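Local structure of cytochrome C-type biogenesis protein ccmF (6ZMQ) at residues Val198-Pro203 / Thr272-Thr277; Thr218-Thr223 / His276-Gln281; Ala298-Leu303 / Phe335-Gly340. The protein is a membrane-embedded cytochrome c heme lyase that carries its own b-type heme and acts in cytochrome c maturation, probably by handling heme for delivery to the apocytochrome. One frame throughout, in Å; residues are numbered along the deposited sequence.

Contact 1 of 3, residues Val198-Pro203 / Thr272-Thr277. With HEM (protoporphyrin IX containing Fe), chain B.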
loop_
_atom_site.group_PDB
_atom_site.type_symbol
_atom_site.label_atom_id
_atom_site.label_comp_id
_atom_site.label_asym_id
_atom_site.label_seq_id
_atom_site.Cartn_x
_atom_site.Cartn_y
_atom_site.Cartn_z
ATOM N N VAL A 198 -7.692 1.134 -7.521
ATOM C CA VAL A 198 -8.967 1.114 -8.218
ATOM C C VAL A 198 -10.099 1.293 -7.214
ATOM O O VAL A 198 -11.144 1.866 -7.567
ATOM C CB VAL A 198 -9.090 -0.126 -9.130
ATOM C CG1 VAL A 198 -7.919 -0.157 -10.091
ATOM C CG2 VAL A 198 -9.096 -1.393 -8.359
ATOM N N GLY A 199 -9.840 0.979 -5.927
ATOM C CA GLY A 199 -10.756 1.394 -4.878
ATOM C C GLY A 199 -10.856 2.900 -4.779
ATOM O O GLY A 199 -11.934 3.461 -4.981
ATOM N N LEU A 200 -9.703 3.579 -4.710
ATOM C CA LEU A 200 -9.703 5.040 -4.668
ATOM C C LEU A 200 -10.084 5.659 -6.013
ATOM O O LEU A 200 -10.193 6.890 -6.102
ATOM C CB LEU A 200 -8.346 5.572 -4.199
ATOM C CG LEU A 200 -8.087 5.653 -2.691
ATOM C CD1 LEU A 200 -6.966 6.633 -2.437
ATOM C CD2 LEU A 200 -9.335 6.061 -1.898
ATOM N N SER A 201 -10.260 4.844 -7.069
ATOM C CA SER A 201 -10.819 5.363 -8.310
ATOM C C SER A 201 -12.254 5.821 -8.121
ATOM O O SER A 201 -12.617 6.935 -8.524
ATOM C CB SER A 201 -10.740 4.307 -9.403
ATOM O OG SER A 201 -11.823 3.404 -9.328
ATOM N N VAL A 202 -13.090 4.989 -7.494
ATOM C CA VAL A 202 -14.542 5.196 -7.585
ATOM C C VAL A 202 -15.077 6.321 -6.692
ATOM O O VAL A 202 -15.970 7.050 -7.149
ATOM C CB VAL A 202 -15.284 3.859 -7.499
ATOM C CG1 VAL A 202 -14.783 3.010 -6.380
ATOM C CG2 VAL A 202 -16.817 3.989 -7.378
ATOM N N PRO A 203 -14.556 6.575 -5.471
ATOM C CA PRO A 203 -14.851 7.871 -4.814
ATOM C C PRO A 203 -14.429 9.109 -5.591
ATOM O O PRO A 203 -15.234 10.054 -5.662
ATOM C CB PRO A 203 -14.067 7.770 -3.490
ATOM C CG PRO A 203 -13.280 6.485 -3.608
ATOM C CD PRO A 203 -14.178 5.643 -4.410
ATOM N N THR A 272 -5.455 8.260 4.264
ATOM C CA THR A 272 -5.802 8.171 5.690
ATOM C C THR A 272 -6.460 9.477 6.077
ATOM O O THR A 272 -7.486 9.460 6.716
ATOM C CB THR A 272 -4.563 8.119 6.556
ATOM O OG1 THR A 272 -4.002 6.945 6.016
ATOM C CG2 THR A 272 -4.891 7.834 7.996
ATOM N N ALA A 273 -5.899 10.587 5.655
ATOM C CA ALA A 273 -6.511 11.873 6.002
ATOM C C ALA A 273 -7.896 11.922 5.383
ATOM O O ALA A 273 -8.855 12.314 6.011
ATOM C CB ALA A 273 -5.642 12.948 5.447
ATOM N N PHE A 274 -7.975 11.440 4.169
ATOM C CA PHE A 274 -9.258 11.436 3.450
ATOM C C PHE A 274 -10.252 10.550 4.174
ATOM O O PHE A 274 -11.339 10.952 4.331
ATOM C CB PHE A 274 -9.028 10.967 2.027
ATOM C CG PHE A 274 -10.281 10.622 1.301
ATOM C CD1 PHE A 274 -11.281 11.530 1.198
ATOM C CD2 PHE A 274 -10.446 9.384 0.751
ATOM C CE1 PHE A 274 -12.426 11.195 0.522
ATOM C CE2 PHE A 274 -11.591 9.048 0.078
ATOM C CZ PHE A 274 -12.582 9.959 -0.040
ATOM N N LEU A 275 -9.829 9.415 4.691
ATOM C CA LEU A 275 -10.748 8.503 5.391
ATOM C C LEU A 275 -11.398 9.225 6.577
ATOM O O LEU A 275 -12.594 9.146 6.746
ATOM C CB LEU A 275 -9.877 7.338 5.834
ATOM C CG LEU A 275 -10.604 6.057 6.149
ATOM C CD1 LEU A 275 -9.633 4.937 6.311
ATOM C CD2 LEU A 275 -11.359 6.226 7.424
ATOM N N HIS A 276 -10.588 9.898 7.370
ATOM C CA HIS A 276 -11.081 10.672 8.520
ATOM C C HIS A 276 -11.981 11.823 8.059
ATOM O O HIS A 276 -12.956 12.024 8.710
ATOM C CB HIS A 276 -9.903 11.092 9.406
ATOM C CG HIS A 276 -9.298 9.985 10.196
ATOM N ND1 HIS A 276 -8.938 8.812 9.646
ATOM C CD2 HIS A 276 -8.981 9.885 11.484
ATOM C CE1 HIS A 276 -8.451 8.037 10.565
ATOM N NE2 HIS A 276 -8.477 8.652 11.692
ATOM N N THR A 277 -11.661 12.577 7.007
ATOM C CA THR A 277 -12.537 13.678 6.593
ATOM C C THR A 277 -13.841 13.107 6.035
ATOM O O THR A 277 -14.862 13.729 6.214
ATOM C CB THR A 277 -11.706 14.781 5.946
ATOM O OG1 THR A 277 -11.303 14.326 4.674
ATOM C CG2 THR A 277 -10.446 15.016 6.717
HETATM C CHA HEM B . -11.862 5.640 12.487
HETATM C CHB HEM B . -9.872 9.404 14.911
HETATM C CHC HEM B . -5.476 8.274 13.028
HETATM C CHD HEM B . -7.465 4.286 11.045
HETATM C C1A HEM B . -11.657 6.754 13.286
HETATM C C2A HEM B . -12.712 7.430 13.958
HETATM C C3A HEM B . -12.165 8.481 14.633
HETATM C C4A HEM B . -10.778 8.483 14.395
HETATM C CMA HEM B . -12.896 9.478 15.486
HETATM C CAA HEM B . -14.187 7.059 13.944
HETATM C CBA HEM B . -14.492 5.892 14.900
HETATM C CGA HEM B . -14.218 6.268 16.335
HETATM O O1A HEM B . -13.355 5.638 16.988
HETATM O O2A HEM B . -14.853 7.208 16.864
HETATM C C1B HEM B . -8.506 9.402 14.562
HETATM C C2B HEM B . -7.617 10.448 14.907
HETATM C C3B HEM B . -6.393 10.151 14.391
HETATM C C4B HEM B . -6.545 8.884 13.677
HETATM C CMB HEM B . -7.948 11.665 15.711
HETATM C CAB HEM B . -5.154 10.933 14.484
HETATM C CBB HEM B . -4.876 11.791 13.299
HETATM C C1C HEM B . -5.628 7.056 12.401
HETATM C C2C HEM B . -4.583 6.242 11.964
HETATM C C3C HEM B . -5.171 5.128 11.414
HETATM C C4C HEM B . -6.577 5.246 11.517
HETATM C CMC HEM B . -3.100 6.495 12.044
HETATM C CAC HEM B . -4.452 4.017 10.817
HETATM C CBC HEM B . -4.210 2.789 11.610
HETATM C C1D HEM B . -8.859 4.323 11.204
HETATM C C2D HEM B . -9.804 3.373 10.607
HETATM C C3D HEM B . -11.044 3.740 11.004
HETATM C C4D HEM B . -10.839 4.928 11.864
HETATM C CMD HEM B . -9.458 2.211 9.717
HETATM C CAD HEM B . -12.362 3.071 10.647
HETATM C CBD HEM B . -13.090 3.930 9.605
HETATM C CGD HEM B . -14.355 3.314 9.054
HETATM O O1D HEM B . -15.483 3.723 9.412
HETATM O O2D HEM B . -14.280 2.400 8.213
HETATM N NA HEM B . -10.488 7.437 13.560
HETATM N NB HEM B . -7.825 8.507 13.817
HETATM N NC HEM B . -6.820 6.430 12.157
HETATM N ND HEM B . -9.531 5.197 11.927
HETATM FE FE HEM B . -8.661 6.789 12.983
#
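The ring of Phe274 reaches from helix 266-284 toward helix 185-213, where one leucine and one proline receive it at its far end. Its CG stands anti to the backbone N (chi1 167°), which carries the ring outward across the gap. Both partners approach the ring obliquely. Leu200 offers the methyl CD2, 4.2 Å from Phe274 CE2; its side chain leaves the backbone pointing past helix 266-284, and only its end bends nearer. Pro203 points its CB toward helix 266-284 and brings it to 4.3 Å from Phe274 CZ. The contact is wholly apolar, and small because the backbones stay well apart: the closest CA atoms, those of Leu200 and Phe274, are 10.3 Å from each other. Pro203 also kinks its own helix, since its N cannot bond to the preceding turn. Helix 266-284, predicted to span the membrane, is a heme-bearing helix of the cytochrome c assembly family, and another of its sides holds the cofactor. There His276 turns its ring edge to the heme and binds the iron through NE2 at 2.3 Å, with His510 as the second axial ligand. A weak bond from His276 ND1 to Thr272 O, 3.3 Å and bent to 125°, connects the imidazole to the previous helical turn. Beside it, Leu275 CD2 lies 3.6 Å from CBD of a heme propionate arm, while Trp231 of helix 224-247 packs against the same leucine.

Contact 2 of 3, residues Thr218-Thr223 / His276-Gln281. With HEM (protoporphyrin IX containing Fe), chain B.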
loop_
_atom_site.group_PDB
_atom_site.type_symbol
_atom_site.label_atom_id
_atom_site.label_comp_id
_atom_site.label_asym_id
_atom_site.label_seq_id
_atom_site.Cartn_x
_atom_site.Cartn_y
_atom_site.Cartn_z
ATOM N N THR A 218 -23.597 14.367 -0.492
ATOM C CA THR A 218 -24.138 13.019 -0.631
ATOM C C THR A 218 -23.145 12.020 -1.212
ATOM O O THR A 218 -23.337 10.813 -1.044
ATOM C CB THR A 218 -25.394 13.046 -1.511
ATOM O OG1 THR A 218 -25.967 11.734 -1.566
ATOM C CG2 THR A 218 -25.062 13.515 -2.928
ATOM N N TRP A 219 -22.090 12.499 -1.876
ATOM C CA TRP A 219 -21.183 11.645 -2.638
ATOM C C TRP A 219 -20.323 10.714 -1.787
ATOM O O TRP A 219 -19.946 9.649 -2.283
ATOM C CB TRP A 219 -20.261 12.513 -3.496
ATOM C CG TRP A 219 -19.247 13.256 -2.683
ATOM C CD1 TRP A 219 -19.459 14.391 -1.964
ATOM C CD2 TRP A 219 -17.863 12.914 -2.497
ATOM N NE1 TRP A 219 -18.301 14.776 -1.337
ATOM C CE2 TRP A 219 -17.308 13.883 -1.647
ATOM C CE3 TRP A 219 -17.044 11.878 -2.959
ATOM C CZ2 TRP A 219 -15.967 13.860 -1.264
ATOM C CZ3 TRP A 219 -15.711 11.852 -2.568
ATOM C CH2 TRP A 219 -15.189 12.842 -1.734
ATOM N N VAL A 220 -20.006 11.056 -0.534
ATOM C CA VAL A 220 -18.981 10.293 0.167
ATOM C C VAL A 220 -19.602 9.190 1.020
ATOM O O VAL A 220 -18.922 8.197 1.323
ATOM C CB VAL A 220 -18.039 11.190 1.007
ATOM C CG1 VAL A 220 -18.665 11.629 2.294
ATOM C CG2 VAL A 220 -16.719 10.479 1.281
ATOM N N GLU A 221 -20.881 9.301 1.357
ATOM C CA GLU A 221 -21.535 8.303 2.178
ATOM C C GLU A 221 -22.131 7.181 1.346
ATOM O O GLU A 221 -22.375 6.095 1.881
ATOM C CB GLU A 221 -22.599 8.984 3.048
ATOM C CG GLU A 221 -23.158 10.251 2.415
ATOM C CD GLU A 221 -24.218 10.918 3.259
ATOM O OE1 GLU A 221 -25.069 11.627 2.689
ATOM O OE2 GLU A 221 -24.168 10.766 4.501
ATOM N N GLU A 222 -22.329 7.417 0.048
ATOM C CA GLU A 222 -22.601 6.346 -0.895
ATOM C C GLU A 222 -21.342 5.623 -1.358
ATOM O O GLU A 222 -21.454 4.526 -1.914
ATOM C CB GLU A 222 -23.331 6.890 -2.126
ATOM C CG GLU A 222 -24.510 7.809 -1.834
ATOM C CD GLU A 222 -24.824 8.730 -3.011
ATOM O OE1 GLU A 222 -23.892 9.389 -3.521
ATOM O OE2 GLU A 222 -25.996 8.776 -3.442
ATOM N N THR A 223 -20.148 6.195 -1.166
ATOM C CA THR A 223 -18.936 5.596 -1.726
ATOM C C THR A 223 -18.004 5.056 -0.643
ATOM O O THR A 223 -16.918 4.547 -0.963
ATOM C CB THR A 223 -18.193 6.601 -2.616
ATOM O OG1 THR A 223 -17.266 5.893 -3.436
ATOM C CG2 THR A 223 -17.408 7.620 -1.809
ATOM N N HIS A 276 -10.588 9.898 7.370
ATOM C CA HIS A 276 -11.081 10.672 8.520
ATOM C C HIS A 276 -11.981 11.823 8.059
ATOM O O HIS A 276 -12.956 12.024 8.710
ATOM C CB HIS A 276 -9.903 11.092 9.406
ATOM C CG HIS A 276 -9.298 9.985 10.196
ATOM N ND1 HIS A 276 -8.938 8.812 9.646
ATOM C CD2 HIS A 276 -8.981 9.885 11.484
ATOM C CE1 HIS A 276 -8.451 8.037 10.565
ATOM N NE2 HIS A 276 -8.477 8.652 11.692
ATOM N N THR A 277 -11.661 12.577 7.007
ATOM C CA THR A 277 -12.537 13.678 6.593
ATOM C C THR A 277 -13.841 13.107 6.035
ATOM O O THR A 277 -14.862 13.729 6.214
ATOM C CB THR A 277 -11.706 14.781 5.946
ATOM O OG1 THR A 277 -11.303 14.326 4.674
ATOM C CG2 THR A 277 -10.446 15.016 6.717
ATOM N N ALA A 278 -13.782 11.975 5.337
ATOM C CA ALA A 278 -14.999 11.377 4.779
ATOM C C ALA A 278 -15.852 10.960 5.940
ATOM O O ALA A 278 -16.980 11.266 5.921
ATOM C CB ALA A 278 -14.671 10.201 3.924
ATOM N N PHE A 279 -15.271 10.378 6.962
ATOM C CA PHE A 279 -16.077 10.026 8.130
ATOM C C PHE A 279 -16.729 11.268 8.736
ATOM O O PHE A 279 -17.877 11.198 9.083
ATOM C CB PHE A 279 -15.148 9.430 9.168
ATOM C CG PHE A 279 -15.822 9.327 10.494
ATOM C CD1 PHE A 279 -16.830 8.420 10.696
ATOM C CD2 PHE A 279 -15.521 10.202 11.503
ATOM C CE1 PHE A 279 -17.488 8.356 11.902
ATOM C CE2 PHE A 279 -16.185 10.136 12.706
ATOM C CZ PHE A 279 -17.161 9.207 12.910
ATOM N N VAL A 280 -16.031 12.387 8.840
ATOM C CA VAL A 280 -16.654 13.574 9.474
ATOM C C VAL A 280 -17.882 13.999 8.697
ATOM O O VAL A 280 -18.905 14.161 9.299
ATOM C CB VAL A 280 -15.690 14.754 9.586
ATOM C CG1 VAL A 280 -16.420 16.023 9.918
ATOM C CG2 VAL A 280 -14.651 14.473 10.626
ATOM N N GLN A 281 -17.769 14.160 7.396
ATOM C CA GLN A 281 -18.946 14.649 6.688
ATOM C C GLN A 281 -20.006 13.555 6.605
ATOM O O GLN A 281 -21.207 13.861 6.696
ATOM C CB GLN A 281 -18.610 15.247 5.319
ATOM C CG GLN A 281 -18.731 14.370 4.158
ATOM C CD GLN A 281 -18.354 15.045 2.853
ATOM O OE1 GLN A 281 -17.242 15.525 2.700
ATOM N NE2 GLN A 281 -19.274 15.053 1.894
HETATM C CHA HEM B . -11.862 5.640 12.487
HETATM C CHB HEM B . -9.872 9.404 14.911
HETATM C CHC HEM B . -5.476 8.274 13.028
HETATM C CHD HEM B . -7.465 4.286 11.045
HETATM C C1A HEM B . -11.657 6.754 13.286
HETATM C C2A HEM B . -12.712 7.430 13.958
HETATM C C3A HEM B . -12.165 8.481 14.633
HETATM C C4A HEM B . -10.778 8.483 14.395
HETATM C CMA HEM B . -12.896 9.478 15.486
HETATM C CAA HEM B . -14.187 7.059 13.944
HETATM C CBA HEM B . -14.492 5.892 14.900
HETATM C CGA HEM B . -14.218 6.268 16.335
HETATM O O1A HEM B . -13.355 5.638 16.988
HETATM O O2A HEM B . -14.853 7.208 16.864
HETATM C C1B HEM B . -8.506 9.402 14.562
HETATM C C2B HEM B . -7.617 10.448 14.907
HETATM C C3B HEM B . -6.393 10.151 14.391
HETATM C C4B HEM B . -6.545 8.884 13.677
HETATM C CMB HEM B . -7.948 11.665 15.711
HETATM C CAB HEM B . -5.154 10.933 14.484
HETATM C CBB HEM B . -4.876 11.791 13.299
HETATM C C1C HEM B . -5.628 7.056 12.401
HETATM C C2C HEM B . -4.583 6.242 11.964
HETATM C C3C HEM B . -5.171 5.128 11.414
HETATM C C4C HEM B . -6.577 5.246 11.517
HETATM C CMC HEM B . -3.100 6.495 12.044
HETATM C CAC HEM B . -4.452 4.017 10.817
HETATM C CBC HEM B . -4.210 2.789 11.610
HETATM C C1D HEM B . -8.859 4.323 11.204
HETATM C C2D HEM B . -9.804 3.373 10.607
HETATM C C3D HEM B . -11.044 3.740 11.004
HETATM C C4D HEM B . -10.839 4.928 11.864
HETATM C CMD HEM B . -9.458 2.211 9.717
HETATM C CAD HEM B . -12.362 3.071 10.647
HETATM C CBD HEM B . -13.090 3.930 9.605
HETATM C CGD HEM B . -14.355 3.314 9.054
HETATM O O1D HEM B . -15.483 3.723 9.412
HETATM O O2D HEM B . -14.280 2.400 8.213
HETATM N NA HEM B . -10.488 7.437 13.560
HETATM N NB HEM B . -7.825 8.507 13.817
HETATM N NC HEM B . -6.820 6.430 12.157
HETATM N ND HEM B . -9.531 5.197 11.927
HETATM FE FE HEM B . -8.661 6.789 12.983
#
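Val220 supplies most of the apolar contact, its two methyls splitting between neighbouring turns of helix 266-284. Val220 CG2, anti to the backbone N, meets Ala278 CB at 3.4 Å. Val220 CG1, placed between N and the carbonyl carbon (chi1 78°), lies against the aliphatic part of Gln281, 3.3 Å from Gln281 CG. The valine and glutamine side chains come from opposite directions and overlap. Within the loop, Val220 CB also sits over the centre of the Trp219 ring, on one face, 3.8 Å above its plane.

The polar approach is between two donors: Trp219 NE1 and Gln281 NE2 are 3.4 Å apart without a hydrogen bond. Amide and indole planes stand 83° to each other. Gln281 NE2 instead donates to Gln217 O in the same loop, tying the loop to helix 266-284, and a weak bond between OE1 and Asn291 ND2 leads on to helix 288-307.

Toward the cofactor, Phe279 lays one ring face against the heme propionate arm that begins at CAA, with CAA 3.8 Å above the ring plane and offset toward its rim; this wall of the heme pocket lies one turn beyond the iron ligand His276.

The loop joins helix 185-213 to helix 224-247. Trp219 inserts between helix 185-213, touching Ala207 and Ala210, and helix 288-307, where its ring stacks with Phe292.

Contact 3 of 3, residues Ala298-Leu303 / Phe335-Gly340. With PTY (phosphatidylethanolamine), chain E.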
loop_
_atom_site.group_PDB
_atom_site.type_symbol
_atom_site.label_atom_id
_atom_site.label_comp_id
_atom_site.label_asym_id
_atom_site.label_seq_id
_atom_site.Cartn_x
_atom_site.Cartn_y
_atom_site.Cartn_z
ATOM N N ALA A 298 -5.145 12.055 -2.989
ATOM C CA ALA A 298 -4.928 10.647 -2.667
ATOM C C ALA A 298 -5.038 9.746 -3.887
ATOM O O ALA A 298 -4.238 8.816 -4.044
ATOM C CB ALA A 298 -5.928 10.200 -1.598
ATOM N N PHE A 299 -6.000 10.024 -4.782
ATOM C CA PHE A 299 -6.190 9.193 -5.965
ATOM C C PHE A 299 -5.037 9.337 -6.955
ATOM O O PHE A 299 -4.521 8.334 -7.468
ATOM C CB PHE A 299 -7.516 9.552 -6.628
ATOM C CG PHE A 299 -7.654 9.019 -8.019
ATOM C CD1 PHE A 299 -7.857 7.667 -8.222
ATOM C CD2 PHE A 299 -7.569 9.865 -9.130
ATOM C CE1 PHE A 299 -7.975 7.163 -9.498
ATOM C CE2 PHE A 299 -7.681 9.349 -10.410
ATOM C CZ PHE A 299 -7.881 7.998 -10.585
ATOM N N ALA A 300 -4.653 10.577 -7.279
ATOM C CA ALA A 300 -3.532 10.762 -8.204
ATOM C C ALA A 300 -2.198 10.350 -7.576
ATOM O O ALA A 300 -1.279 9.894 -8.288
ATOM C CB ALA A 300 -3.475 12.209 -8.676
ATOM N N ALA A 301 -2.086 10.477 -6.246
ATOM C CA ALA A 301 -0.945 9.941 -5.517
ATOM C C ALA A 301 -0.867 8.431 -5.654
ATOM O O ALA A 301 0.215 7.882 -5.882
ATOM C CB ALA A 301 -1.045 10.344 -4.049
ATOM N N THR A 302 -2.014 7.746 -5.520
ATOM C CA THR A 302 -2.052 6.294 -5.671
ATOM C C THR A 302 -1.750 5.872 -7.101
ATOM O O THR A 302 -1.164 4.804 -7.305
ATOM C CB THR A 302 -3.408 5.732 -5.229
ATOM O OG1 THR A 302 -3.710 6.184 -3.907
ATOM C CG2 THR A 302 -3.347 4.213 -5.188
ATOM N N LEU A 303 -2.109 6.708 -8.087
ATOM C CA LEU A 303 -1.686 6.493 -9.474
ATOM C C LEU A 303 -0.168 6.480 -9.608
ATOM O O LEU A 303 0.423 5.506 -10.097
ATOM C CB LEU A 303 -2.268 7.568 -10.394
ATOM C CG LEU A 303 -1.644 7.521 -11.797
ATOM C CD1 LEU A 303 -2.172 6.360 -12.652
ATOM C CD2 LEU A 303 -1.765 8.855 -12.484
ATOM N N PHE A 335 -3.451 15.538 -15.523
ATOM C CA PHE A 335 -4.868 15.617 -15.874
ATOM C C PHE A 335 -5.768 15.360 -14.667
ATOM O O PHE A 335 -6.731 16.104 -14.443
ATOM C CB PHE A 335 -5.154 14.625 -17.011
ATOM C CG PHE A 335 -6.602 14.526 -17.406
ATOM C CD1 PHE A 335 -7.155 15.460 -18.272
ATOM C CD2 PHE A 335 -7.410 13.498 -16.921
ATOM C CE1 PHE A 335 -8.485 15.380 -18.639
ATOM C CE2 PHE A 335 -8.736 13.418 -17.276
ATOM C CZ PHE A 335 -9.275 14.359 -18.139
ATOM N N ALA A 336 -5.447 14.331 -13.870
ATOM C CA ALA A 336 -6.277 13.939 -12.727
ATOM C C ALA A 336 -6.296 15.007 -11.631
ATOM O O ALA A 336 -7.378 15.436 -11.180
ATOM C CB ALA A 336 -5.792 12.600 -12.169
ATOM N N THR A 337 -5.099 15.423 -11.168
ATOM C CA THR A 337 -4.997 16.499 -10.175
ATOM C C THR A 337 -5.589 17.817 -10.668
ATOM O O THR A 337 -6.298 18.497 -9.906
ATOM C CB THR A 337 -3.541 16.722 -9.729
ATOM O OG1 THR A 337 -2.640 16.536 -10.828
ATOM C CG2 THR A 337 -3.160 15.881 -8.526
ATOM N N GLY A 338 -5.348 18.167 -11.943
ATOM C CA GLY A 338 -5.866 19.413 -12.478
ATOM C C GLY A 338 -7.375 19.416 -12.590
ATOM O O GLY A 338 -8.021 20.414 -12.282
ATOM N N LEU A 339 -7.957 18.273 -12.969
ATOM C CA LEU A 339 -9.407 18.172 -13.119
ATOM C C LEU A 339 -10.127 18.258 -11.776
ATOM O O LEU A 339 -11.058 19.073 -11.624
ATOM C CB LEU A 339 -9.747 16.869 -13.841
ATOM C CG LEU A 339 -11.152 16.285 -13.724
ATOM C CD1 LEU A 339 -12.136 17.166 -14.474
ATOM C CD2 LEU A 339 -11.200 14.847 -14.234
ATOM N N GLY A 340 -9.685 17.462 -10.790
ATOM C CA GLY A 340 -10.338 17.484 -9.484
ATOM C C GLY A 340 -10.177 18.804 -8.747
ATOM O O GLY A 340 -11.147 19.364 -8.219
HETATM C C1 PTY E . 5.482 10.146 -27.455
HETATM C C2 PTY E . 12.374 11.425 -28.903
HETATM C C3 PTY E . 11.663 11.381 -27.551
HETATM O O4 PTY E . 5.205 8.777 -27.390
HETATM C C5 PTY E . 7.173 10.483 -25.603
HETATM C C6 PTY E . 5.735 10.767 -26.077
HETATM O O7 PTY E . 4.769 10.349 -25.127
HETATM C C8 PTY E . 3.689 11.239 -24.902
HETATM O O10 PTY E . 3.593 12.218 -25.562
HETATM C C11 PTY E . 2.630 10.978 -23.812
HETATM C C12 PTY E . 1.449 11.972 -23.871
HETATM C C13 PTY E . 0.714 12.124 -22.521
HETATM C C14 PTY E . -0.819 12.139 -22.644
HETATM C C15 PTY E . -1.503 11.529 -21.409
HETATM C C16 PTY E . -2.888 12.133 -21.117
HETATM C C17 PTY E . -3.973 11.043 -21.137
HETATM C C18 PTY E . -5.169 11.357 -20.225
HETATM C C19 PTY E . -6.301 10.350 -20.461
HETATM C C20 PTY E . -7.612 10.842 -19.832
HETATM C C21 PTY E . -8.825 10.196 -20.514
HETATM C C22 PTY E . -9.959 11.213 -20.697
HETATM C C23 PTY E . -10.785 11.349 -19.413
HETATM C C24 PTY E . -12.000 12.255 -19.648
HETATM C C25 PTY E . -12.963 12.237 -18.457
HETATM C C26 PTY E . -13.085 13.641 -17.860
HETATM C C27 PTY E . -14.515 13.906 -17.389
HETATM C C28 PTY E . -14.484 15.052 -16.382
HETATM C C29 PTY E . -15.837 15.751 -16.309
HETATM C C30 PTY E . 4.432 8.339 -28.474
HETATM C C31 PTY E . 2.917 8.547 -28.452
HETATM O O30 PTY E . 4.949 7.827 -29.411
HETATM C C32 PTY E . 2.351 8.006 -27.138
HETATM C C33 PTY E . 0.889 8.416 -26.946
HETATM C C34 PTY E . 0.299 7.659 -25.753
HETATM C C35 PTY E . -1.141 8.113 -25.500
HETATM C C36 PTY E . -1.958 7.000 -24.843
HETATM C C37 PTY E . -3.430 7.154 -25.223
HETATM C C38 PTY E . -4.269 7.372 -23.963
HETATM C C39 PTY E . -5.713 7.734 -24.319
HETATM C C40 PTY E . -5.940 9.225 -24.071
HETATM C C41 PTY E . -7.431 9.568 -24.092
HETATM C C42 PTY E . -7.851 9.978 -25.503
HETATM C C43 PTY E . -9.114 10.832 -25.429
HETATM C C44 PTY E . -10.302 9.979 -25.862
HETATM P P1 PTY E . 9.057 11.179 -27.372
HETATM O O11 PTY E . 10.553 10.528 -27.624
HETATM O O12 PTY E . 9.195 12.437 -26.549
HETATM O O13 PTY E . 8.487 11.553 -28.717
HETATM O O14 PTY E . 8.036 10.095 -26.646
HETATM N N1 PTY E . 12.420 12.797 -29.378
#
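Ala300 and Ala336 face each other across two antiparallel helices, both predicted to be transmembrane, CB to CB at 4.2 Å. The short segments run almost exactly opposed, at 178°, with axes 9.2 Å apart, and these small residues mark the closest backbone approach, 6.2 Å between their CA atoms. Here the packing is tight. Ala300 CB also meets Thr337 CG2 at 3.7 Å, methyl against methyl. The threonine keeps its hydroxyl away from this seam: OG1, held between the backbone N and the carbonyl carbon (chi1 36°), bonds back to Phe333 O one turn earlier in its own helix. Phe299 completes the patch from the flank. Its CB leaves the helix pointing past the other segment, but the ring end comes round and places Phe299 CE2 4.2 Å from Ala336 CB, an oblique approach.

Away from this seam, helix 325-345 also borders lipid. Phe335 and Leu339 extend from it along an acyl chain of a bound phosphatidylethanolamine: one face of the Phe335 ring takes lipid carbon C20, 3.7 Å above the plane and offset toward the rim, and Leu339 CD1 touches C28 at 3.7 Å, while the same leucine also packs on Tyr204. Gly338, between them in sequence, is exposed. Such aliphatic and aromatic groups suit a surface that borders the membrane interior.

Helix 185-213 bridges the pair: Tyr204 stacks on Phe299 and its hydroxyl is hydrogen-bonded to Ala336 O. Helix 266-284 packs on helix 288-307 through Leu270 and Pro267, against Ala298, Ala301 and Thr302.

Contacts 1 and 2 share helix 266-284 with its iron ligand His276, and both border the heme; contact 3 lies away from that site, with one side on lipid. All three are buried where protein meets protein and lack hydrogen bonds across their segments, yet their chemistry differs. Contact 1 is a sparse apolar bridge between distant backbones, contact 2 adds a glutamine amide whose N-H end is bound by the loop, and contact 3 is a close alanine seam. Contacts 1 and 2 touch directly, Phe274 CE1 lying 3.9 Å from Trp219 CH2. Helix 185-213 joins contact 1 to contact 3, with Leu200 CD1 3.8 Å from Ala298 CB, whereas contacts 2 and 3 do not touch.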